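Local structure of L0028 (Mitochondria associated protein) (Escherichia coli, 3GCG) at residues B[42-45]-B[46-50]; B[138-141]-B[142-146]. The protein probably acts as a type III secreted effector of the WxxxE family that activates host Rho-type GTPases such as Cdc42 by promoting nucleotide exchange. All coordinates share one frame; numbering follows the deposited sequence.

Contact 1: residues B[42-45]-B[46-50]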
ATOM      1  N   GLN B  42      12.380  -8.922  14.300  1.00 30.92           N
ATOM      2  CA  GLN B  42      12.110  -7.584  13.806  1.00 28.53           C
ATOM      3  C   GLN B  42      10.828  -7.593  12.985  1.00 25.97           C
ATOM      4  O   GLN B  42       9.950  -6.751  13.185  1.00 24.48           O
ATOM      5  CB  GLN B  42      13.294  -7.092  12.983  1.00 30.23           C
ATOM      6  CG  GLN B  42      14.583  -7.070  13.785  1.00 32.75           C
ATOM      7  CD  GLN B  42      14.403  -6.398  15.133  1.00 34.22           C
ATOM      8  OE1 GLN B  42      14.107  -5.207  15.206  1.00 35.42           O
ATOM      9  NE2 GLN B  42      14.569  -7.166  16.210  1.00 34.49           N
ATOM     10  N   TRP B  43      10.714  -8.559  12.078  1.00 21.41           N
ATOM     11  CA  TRP B  43       9.515  -8.678  11.263  1.00 20.17           C
ATOM     12  C   TRP B  43       8.280  -8.768  12.162  1.00 19.47           C
ATOM     13  O   TRP B  43       7.275  -8.095  11.919  1.00 17.84           O
ATOM     14  CB  TRP B  43       9.569  -9.926  10.375  1.00 18.60           C
ATOM     15  CG  TRP B  43       8.252 -10.180   9.710  1.00 17.40           C
ATOM     16  CD1 TRP B  43       7.757  -9.547   8.600  1.00 17.78           C
ATOM     17  CD2 TRP B  43       7.203 -11.032  10.183  1.00 17.14           C
ATOM     18  NE1 TRP B  43       6.470  -9.953   8.358  1.00 15.78           N
ATOM     19  CE2 TRP B  43       6.105 -10.870   9.309  1.00 17.54           C
ATOM     20  CE3 TRP B  43       7.087 -11.932  11.254  1.00 16.32           C
ATOM     21  CZ2 TRP B  43       4.900 -11.557   9.483  1.00 13.67           C
ATOM     22  CZ3 TRP B  43       5.891 -12.613  11.425  1.00 15.96           C
ATOM     23  CH2 TRP B  43       4.815 -12.427  10.536  1.00 18.20           C
ATOM     24  N   PHE B  44       8.358  -9.605  13.194  1.00 19.16           N
ATOM     25  CA  PHE B  44       7.232  -9.789  14.116  1.00 22.53           C
ATOM     26  C   PHE B  44       6.809  -8.470  14.759  1.00 22.36           C
ATOM     27  O   PHE B  44       5.623  -8.143  14.800  1.00 22.62           O
ATOM     28  CB  PHE B  44       7.597 -10.794  15.218  1.00 24.90           C
ATOM     29  CG  PHE B  44       6.446 -11.155  16.119  1.00 26.48           C
ATOM     30  CD1 PHE B  44       5.505 -12.104  15.724  1.00 27.50           C
ATOM     31  CD2 PHE B  44       6.287 -10.526  17.358  1.00 26.72           C
ATOM     32  CE1 PHE B  44       4.412 -12.425  16.552  1.00 30.69           C
ATOM     33  CE2 PHE B  44       5.200 -10.836  18.197  1.00 29.09           C
ATOM     34  CZ  PHE B  44       4.260 -11.786  17.794  1.00 29.73           C
ATOM     35  N   GLN B  45       7.786  -7.720  15.262  1.00 23.11           N
ATOM     36  CA  GLN B  45       7.525  -6.433  15.899  1.00 23.91           C
ATOM     37  C   GLN B  45       6.833  -5.457  14.946  1.00 23.09           C
ATOM     38  O   GLN B  45       5.813  -4.852  15.289  1.00 20.04           O
ATOM     39  CB  GLN B  45       8.840  -5.813  16.398  1.00 26.55           C
ATOM     40  CG  GLN B  45       9.401  -6.442  17.672  1.00 31.85           C
ATOM     41  CD  GLN B  45      10.682  -5.764  18.164  1.00 35.87           C
ATOM     42  OE1 GLN B  45      10.717  -4.550  18.396  1.00 36.28           O
ATOM     43  NE2 GLN B  45      11.738  -6.554  18.333  1.00 36.94           N
ATOM     44  N   GLN B  46       7.393  -5.313  13.749  1.00 22.00           N
ATOM     45  CA  GLN B  46       6.845  -4.402  12.753  1.00 22.39           C
ATOM     46  C   GLN B  46       5.436  -4.775  12.299  1.00 21.92           C
ATOM     47  O   GLN B  46       4.556  -3.922  12.226  1.00 20.57           O
ATOM     48  CB  GLN B  46       7.768  -4.347  11.540  1.00 21.38           C
ATOM     49  CG  GLN B  46       9.204  -4.050  11.896  1.00 23.75           C
ATOM     50  CD  GLN B  46      10.011  -3.591  10.701  1.00 24.61           C
ATOM     51  OE1 GLN B  46       9.666  -3.884   9.552  1.00 22.03           O
ATOM     52  NE2 GLN B  46      11.099  -2.876  10.965  1.00 23.87           N
ATOM     53  N   GLU B  47       5.232  -6.050  11.990  1.00 22.32           N
ATOM     54  CA  GLU B  47       3.930  -6.517  11.541  1.00 23.09           C
ATOM     55  C   GLU B  47       2.879  -6.334  12.630  1.00 23.39           C
ATOM     56  O   GLU B  47       1.770  -5.884  12.356  1.00 24.42           O
ATOM     57  CB  GLU B  47       4.001  -7.989  11.125  1.00 21.79           C
ATOM     58  CG  GLU B  47       2.654  -8.569  10.740  1.00 23.14           C
ATOM     59  CD  GLU B  47       2.080  -7.922   9.491  1.00 23.80           C
ATOM     60  OE1 GLU B  47       0.854  -8.024   9.297  1.00 22.10           O
ATOM     61  OE2 GLU B  47       2.854  -7.327   8.703  1.00 20.76           O
ATOM     62  N   GLN B  48       3.229  -6.678  13.866  1.00 23.08           N
ATOM     63  CA  GLN B  48       2.292  -6.531  14.979  1.00 22.98           C
ATOM     64  C   GLN B  48       1.751  -5.104  15.116  1.00 21.95           C
ATOM     65  O   GLN B  48       0.532  -4.904  15.186  1.00 21.05           O
ATOM     66  CB  GLN B  48       2.956  -6.947  16.296  1.00 23.96           C
ATOM     67  CG  GLN B  48       1.984  -7.045  17.464  1.00 24.98           C
ATOM     68  CD  GLN B  48       2.586  -7.771  18.665  1.00 29.64           C
ATOM     69  OE1 GLN B  48       3.653  -7.391  19.168  1.00 27.28           O
ATOM     70  NE2 GLN B  48       1.903  -8.819  19.129  1.00 25.90           N
ATOM     71  N   THR B  49       2.642  -4.111  15.164  1.00 19.73           N
ATOM     72  CA  THR B  49       2.179  -2.737  15.303  1.00 20.00           C
ATOM     73  C   THR B  49       1.483  -2.276  14.024  1.00 19.03           C
ATOM     74  O   THR B  49       0.590  -1.441  14.065  1.00 18.74           O
ATOM     75  CB  THR B  49       3.334  -1.749  15.675  1.00 21.97           C
ATOM     76  OG1 THR B  49       3.632  -0.892  14.565  1.00 24.44           O
ATOM     77  CG2 THR B  49       4.571  -2.495  16.083  1.00 20.38           C
ATOM     78  N   THR B  50       1.875  -2.846  12.892  1.00 20.62           N
ATOM     79  CA  THR B  50       1.269  -2.488  11.616  1.00 20.76           C
ATOM     80  C   THR B  50      -0.140  -3.071  11.459  1.00 20.03           C
ATOM     81  O   THR B  50      -1.072  -2.347  11.105  1.00 20.60           O
ATOM     82  CB  THR B  50       2.139  -2.953  10.429  1.00 19.24           C
ATOM     83  OG1 THR B  50       3.338  -2.174  10.389  1.00 18.22           O
ATOM     84  CG2 THR B  50       1.388  -2.789   9.111  1.00 16.68           C
TER

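Contact 2: residues B[138-141]-B[142-146]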
ATOM      1  N   VAL B 138      -8.031 -14.809   5.992  1.00 21.83           N
ATOM      2  CA  VAL B 138      -6.900 -15.656   6.365  1.00 21.38           C
ATOM      3  C   VAL B 138      -5.764 -14.950   7.121  1.00 20.20           C
ATOM      4  O   VAL B 138      -5.141 -15.541   8.008  1.00 16.39           O
ATOM      5  CB  VAL B 138      -6.336 -16.379   5.118  1.00 20.48           C
ATOM      6  CG1 VAL B 138      -5.276 -17.378   5.522  1.00 20.85           C
ATOM      7  CG2 VAL B 138      -7.463 -17.096   4.391  1.00 21.47           C
ATOM      8  N   SER B 139      -5.483 -13.695   6.784  1.00 20.39           N
ATOM      9  CA  SER B 139      -4.419 -12.994   7.499  1.00 23.82           C
ATOM     10  C   SER B 139      -4.879 -12.714   8.926  1.00 23.17           C
ATOM     11  O   SER B 139      -4.087 -12.772   9.859  1.00 22.00           O
ATOM     12  CB  SER B 139      -4.033 -11.683   6.797  1.00 23.19           C
ATOM     13  OG  SER B 139      -5.128 -10.802   6.709  1.00 26.28           O
ATOM     14  N   GLN B 140      -6.162 -12.422   9.103  1.00 24.56           N
ATOM     15  CA  GLN B 140      -6.659 -12.167  10.447  1.00 28.66           C
ATOM     16  C   GLN B 140      -6.484 -13.440  11.260  1.00 29.46           C
ATOM     17  O   GLN B 140      -6.091 -13.397  12.428  1.00 28.10           O
ATOM     18  CB  GLN B 140      -8.139 -11.776  10.432  1.00 29.72           C
ATOM     19  CG  GLN B 140      -8.706 -11.579  11.828  1.00 32.78           C
ATOM     20  CD  GLN B 140     -10.182 -11.258  11.827  1.00 33.55           C
ATOM     21  OE1 GLN B 140     -10.606 -10.243  11.274  1.00 37.92           O
ATOM     22  NE2 GLN B 140     -10.975 -12.120  12.450  1.00 33.29           N
ATOM     23  N   GLU B 141      -6.777 -14.572  10.628  1.00 29.65           N
ATOM     24  CA  GLU B 141      -6.646 -15.860  11.288  1.00 31.17           C
ATOM     25  C   GLU B 141      -5.168 -16.134  11.585  1.00 30.74           C
ATOM     26  O   GLU B 141      -4.830 -16.647  12.649  1.00 31.40           O
ATOM     27  CB  GLU B 141      -7.259 -16.961  10.411  1.00 32.47           C
ATOM     28  CG  GLU B 141      -8.737 -16.706  10.083  1.00 35.97           C
ATOM     29  CD  GLU B 141      -9.388 -17.797   9.231  1.00 38.92           C
ATOM     30  OE1 GLU B 141      -8.860 -18.123   8.146  1.00 41.21           O
ATOM     31  OE2 GLU B 141     -10.447 -18.323   9.641  1.00 41.64           O
ATOM     32  N   ILE B 142      -4.287 -15.762  10.659  1.00 29.94           N
ATOM     33  CA  ILE B 142      -2.853 -15.973  10.840  1.00 27.82           C
ATOM     34  C   ILE B 142      -2.304 -15.070  11.925  1.00 28.76           C
ATOM     35  O   ILE B 142      -1.405 -15.456  12.676  1.00 29.26           O
ATOM     36  CB  ILE B 142      -2.077 -15.715   9.540  1.00 26.38           C
ATOM     37  CG1 ILE B 142      -2.296 -16.887   8.583  1.00 27.82           C
ATOM     38  CG2 ILE B 142      -0.594 -15.529   9.831  1.00 28.18           C
ATOM     39  CD1 ILE B 142      -1.537 -16.773   7.283  1.00 29.01           C
ATOM     40  N   PHE B 143      -2.849 -13.865  12.003  1.00 27.65           N
ATOM     41  CA  PHE B 143      -2.427 -12.901  13.002  1.00 27.47           C
ATOM     42  C   PHE B 143      -2.783 -13.369  14.414  1.00 28.06           C
ATOM     43  O   PHE B 143      -1.942 -13.363  15.312  1.00 28.05           O
ATOM     44  CB  PHE B 143      -3.098 -11.549  12.741  1.00 26.22           C
ATOM     45  CG  PHE B 143      -2.867 -10.539  13.832  1.00 25.89           C
ATOM     46  CD1 PHE B 143      -1.617  -9.942  13.994  1.00 24.95           C
ATOM     47  CD2 PHE B 143      -3.894 -10.199  14.708  1.00 25.04           C
ATOM     48  CE1 PHE B 143      -1.387  -9.021  15.010  1.00 25.50           C
ATOM     49  CE2 PHE B 143      -3.683  -9.275  15.736  1.00 27.13           C
ATOM     50  CZ  PHE B 143      -2.422  -8.682  15.889  1.00 28.63           C
ATOM     51  N   GLU B 144      -4.037 -13.765  14.601  1.00 27.94           N
ATOM     52  CA  GLU B 144      -4.518 -14.200  15.909  1.00 30.70           C
ATOM     53  C   GLU B 144      -3.897 -15.483  16.457  1.00 32.16           C
ATOM     54  O   GLU B 144      -3.944 -15.726  17.655  1.00 33.39           O
ATOM     55  CB  GLU B 144      -6.043 -14.332  15.886  1.00 28.07           C
ATOM     56  CG  GLU B 144      -6.737 -13.046  15.478  1.00 27.25           C
ATOM     57  CD  GLU B 144      -8.242 -13.131  15.570  1.00 27.59           C
ATOM     58  OE1 GLU B 144      -8.809 -14.180  15.195  1.00 29.84           O
ATOM     59  OE2 GLU B 144      -8.860 -12.140  16.007  1.00 27.53           O
ATOM     60  N   ARG B 145      -3.312 -16.301  15.594  1.00 34.58           N
ATOM     61  CA  ARG B 145      -2.701 -17.536  16.063  1.00 37.24           C
ATOM     62  C   ARG B 145      -1.231 -17.352  16.419  1.00 37.45           C
ATOM     63  O   ARG B 145      -0.667 -18.128  17.192  1.00 38.34           O
ATOM     64  CB  ARG B 145      -2.842 -18.628  15.007  1.00 38.57           C
ATOM     65  CG  ARG B 145      -4.280 -18.860  14.600  1.00 42.78           C
ATOM     66  CD  ARG B 145      -4.449 -20.193  13.912  1.00 45.90           C
ATOM     67  NE  ARG B 145      -5.851 -20.479  13.643  1.00 50.14           N
ATOM     68  CZ  ARG B 145      -6.303 -21.653  13.220  1.00 52.88           C
ATOM     69  NH1 ARG B 145      -5.457 -22.659  13.019  1.00 53.34           N
ATOM     70  NH2 ARG B 145      -7.601 -21.821  13.000  1.00 53.66           N
ATOM     71  N   ASN B 146      -0.619 -16.306  15.878  1.00 35.81           N
ATOM     72  CA  ASN B 146       0.789 -16.052  16.128  1.00 35.61           C
ATOM     73  C   ASN B 146       1.059 -14.739  16.860  1.00 36.69           C
ATOM     74  O   ASN B 146       2.167 -14.513  17.334  1.00 37.17           O
ATOM     75  CB  ASN B 146       1.536 -16.077  14.792  1.00 34.46           C
ATOM     76  CG  ASN B 146       1.411 -17.420  14.079  1.00 34.80           C
ATOM     77  OD1 ASN B 146       2.271 -18.288  14.211  1.00 36.43           O
ATOM     78  ND2 ASN B 146       0.328 -17.598  13.337  1.00 34.94           N
TER

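Contact 1: residues B[42-45]-B[46-50]
W43 and E47 meet one turn apart on helix 41-67. With the three residues between them they form the WxxxE motif that gives this effector family its name. The apolar contact is made by the E47 stem. Its CB lies over one face of the W43 indole, near the rim and 3.9 Å above the ring plane. E47 CG continues along the ring, 3.9 Å from W43 CZ2. CG of E47 stands anti to the backbone N (chi1 176°), and a bend at the next bond keeps the carboxylate beside the indole. The two planes are only 14° apart, and both side chains point the same way.

The polar ends of this pair turn to the same neighbour. W43 NE1 and E47 OE2 both hydrogen-bond S99 OG, and E47 OE1 takes S98 OG. The buried carboxylate is therefore gripped at both oxygens, which fixes its rotation. L27, L28 and V31 of helix 20-32 pack on W43. The pair thus joins helix 41-67 to helix 20-32 and to S98 and S99, the latter at the start of helix 99-105.

F44 and Q48 make a second, looser pair. The Q48 amide sits obliquely to the ring, with Q48 OE1 3.9 Å from F44 CE2, and the planes are 64° apart.

Q46 turns to another protein chain. Its OE1 accepts from that chain's backbone, and its NE2 bonds an acidic side chain there.

Backbone bonds of the alpha-helical i to i+4 kind tie the segment together. The bond from E47 N to W43 O is 2.9 Å. Q46 O accepts twice from T50, on opposite faces of its plane: from T50 N at 3.0 Å and from T50 OG1 at 2.8 Å.

Contact 2: residues B[138-141]-B[142-146]
E144 lies alongside Q140, one turn later on helix 124-146, an alpha helix of this all-helical fold. Its side chain starts close to the backbone of the preceding turn. E144 CB is 3.6 Å from Q140 O. E144 CG comes in to 3.1 Å from Q140 O, because chi1 of -57° places it beside the backbone N. From there the chain is extended, and E144 CD runs past Q140 CG at 4.1 Å. The two stems point the same way. At the tip, E144 OE1 comes no closer than 4.1 Å to Q140 NE2, so the two polar ends are only neighbours. The amide and carboxylate planes are 52° apart. E144 OE2 has a firmer partner in the backbone N of V152, at the start of helix 152-166, a bond that ties the two helices across the intervening loop. The helix start may favour the negative charge.

V138 and I142 form an apolar pair on the buried side. V138 CG1 and I142 CD1 meet at 4.2 Å, and their side chains cross at a slant. L23 of helix 20-32 and L104 of helix 99-105 pack on V138, while the F143 ring stacks with Y51 of helix 41-67.

S139 sends OG back to the carbonyl of I135 and leaves its own carbonyl to F143 N, which donates to S139 O at 2.7 Å. E141 and R145 carry opposite charges on more exposed positions, but their charged groups do not touch. The backbone bond from R145 N to E141 O is weak. The N146 side chain turns back toward I142. N146 ND2 donates to I142 O at 2.8 Å with an N-H...O angle of 165°, lying in the carbonyl plane.

Overall arrangement
Contact 1 sits on helix 41-67 and contact 2 on helix 124-146. Their centres are about 13 Å apart, and the segments touch where F44 CE1 packs 3.2 Å from N146 O. F147 connects them further, since its ring stacks with both F44 and F143. The two contacts also share the same flanking helices: 20-32 and 99-105 lie against both, with I100 touching W43, E47, S139 and I142. Their surroundings differ. Contact 1 reaches another protein chain through residues that include Q42, W43, Q46 and T50, consistent with a place in the GTPase-binding surface. No other protein chain of the assembly touches contact 2, which packs among helices 20-32, 41-67 and 99-105.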